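Uncharacterized protein (PDB 3FD9) probably represses the type III secretion regulon by disrupting self-association and DNA binding of the activator ExsA until ExsC interferes. Local coordinates at residues M39-R42 with L43-E46. Residues are numbered along the deposited sequence; the frame is centred on the assembly and turned at random.
Sequences MLPR and LRLE
Leu40 and Leu45 meet through their methyl branches, with CD1 of Leu40 4.0 Å from CD2 of Leu45. The two side chains cross at about a right angle. Leu40 also sets its CB 4.1 Å from CG of Leu45. With CG of Leu40 beside its backbone N (chi1 -70°), the branch carries CD1 to Leu45 CD2. The Leu40 side chain also packs on Ile72, Leu73 and Ala76 of helix 66-76. Beside this pair, the ring of Pro41 rests on the root of Arg44. Pro41 CD lies 4.0 Å from Arg44 CB, and the two side chains run at a slant to each other. The Arg44 chain bends at chi2 and carries the guanidinium away from Pro41; NH1 is hydrogen-bonded to OE1 of Gln47. Backbone bonds close the first turn of the helix. Leu45 N donates a 3.0 Å bond to Pro41 O. Arg44 N adds a weak bond to the same oxygen, and Glu46 N a weak one to Arg42 O. Arg42 packs on Ala176 of the second subunit. The arrangement is the first turn of helix 42-50, with Pro41 at the N-cap; Leu40 and Pro41 form the short link from helix 30-39 in the N-terminal domain of ExsD.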
loop_
_atom_site.group_PDB
_atom_site.type_symbol
_atom_site.label_atom_id
_atom_site.label_comp_id
_atom_site.label_asym_id
_atom_site.label_seq_id
_atom_site.Cartn_x
_atom_site.Cartn_y
_atom_site.Cartn_z
HETATM N N MSE A 39 17.427 6.083 -12.738
HETATM C CA MSE A 39 18.596 6.894 -12.429
HETATM C C MSE A 39 19.774 6.074 -11.908
HETATM O O MSE A 39 20.940 6.405 -12.152
HETATM C CB MSE A 39 18.230 7.989 -11.428
HETATM C CG MSE A 39 17.115 8.878 -11.902
HETATM SE SE MSE A 39 17.486 9.649 -13.666
HETATM C CE MSE A 39 15.661 9.807 -14.308
ATOM N N LEU A 40 19.459 5.005 -11.184
ATOM C CA LEU A 40 20.467 4.137 -10.608
ATOM C C LEU A 40 20.700 2.914 -11.481
ATOM O O LEU A 40 19.747 2.235 -11.873
ATOM C CB LEU A 40 20.044 3.688 -9.211
ATOM C CG LEU A 40 20.050 4.750 -8.119
ATOM C CD1 LEU A 40 19.966 4.094 -6.748
ATOM C CD2 LEU A 40 21.300 5.592 -8.210
ATOM N N PRO A 41 21.977 2.638 -11.785
ATOM C CA PRO A 41 22.447 1.414 -12.434
ATOM C C PRO A 41 21.952 0.201 -11.668
ATOM O O PRO A 41 21.813 0.282 -10.454
ATOM C CB PRO A 41 23.965 1.507 -12.284
ATOM C CG PRO A 41 24.252 2.960 -12.154
ATOM C CD PRO A 41 23.083 3.554 -11.454
ATOM N N ARG A 42 21.703 -0.903 -12.358
ATOM C CA ARG A 42 21.208 -2.118 -11.712
ATOM C C ARG A 42 22.027 -2.503 -10.476
ATOM O O ARG A 42 21.489 -3.005 -9.486
ATOM C CB ARG A 42 21.204 -3.275 -12.711
ATOM C CG ARG A 42 20.455 -4.522 -12.262
ATOM C CD ARG A 42 21.178 -5.779 -12.770
ATOM N NE ARG A 42 21.945 -5.501 -13.983
ATOM C CZ ARG A 42 23.277 -5.405 -14.015
ATOM N NH1 ARG A 42 23.989 -5.575 -12.901
ATOM N NH2 ARG A 42 23.903 -5.145 -15.160
ATOM N N LEU A 43 23.332 -2.267 -10.547
ATOM C CA LEU A 43 24.239 -2.648 -9.473
ATOM C C LEU A 43 24.069 -1.753 -8.252
ATOM O O LEU A 43 24.159 -2.217 -7.121
ATOM C CB LEU A 43 25.690 -2.619 -9.972
ATOM C CG LEU A 43 26.852 -2.998 -9.040
ATOM C CD1 LEU A 43 27.234 -1.842 -8.122
ATOM C CD2 LEU A 43 26.547 -4.252 -8.221
ATOM N N ARG A 44 23.827 -0.468 -8.482
ATOM C CA ARG A 44 23.652 0.482 -7.390
ATOM C C ARG A 44 22.310 0.274 -6.714
ATOM O O ARG A 44 22.174 0.424 -5.501
ATOM C CB ARG A 44 23.748 1.909 -7.913
ATOM C CG ARG A 44 25.152 2.323 -8.294
ATOM C CD ARG A 44 26.019 2.527 -7.063
ATOM N NE ARG A 44 27.359 2.969 -7.426
ATOM C CZ ARG A 44 28.437 2.193 -7.379
ATOM N NH1 ARG A 44 28.332 0.938 -6.966
ATOM N NH2 ARG A 44 29.621 2.674 -7.740
ATOM N N LEU A 45 21.311 -0.066 -7.517
ATOM C CA LEU A 45 19.992 -0.375 -6.990
ATOM C C LEU A 45 20.037 -1.502 -5.977
ATOM O O LEU A 45 19.391 -1.421 -4.949
ATOM C CB LEU A 45 19.026 -0.747 -8.116
ATOM C CG LEU A 45 17.917 0.258 -8.371
ATOM C CD1 LEU A 45 16.711 -0.472 -8.934
ATOM C CD2 LEU A 45 17.548 0.938 -7.079
ATOM N N GLU A 46 20.778 -2.563 -6.279
ATOM C CA GLU A 46 20.851 -3.700 -5.374
ATOM C C GLU A 46 21.672 -3.333 -4.147
ATOM O O GLU A 46 21.385 -3.787 -3.045
ATOM C CB GLU A 46 21.426 -4.938 -6.070
ATOM C CG GLU A 46 22.949 -4.983 -6.119
ATOM C CD GLU A 46 23.500 -6.235 -6.802
ATOM O OE1 GLU A 46 22.772 -6.851 -7.616
ATOM O OE2 GLU A 46 24.668 -6.598 -6.525
#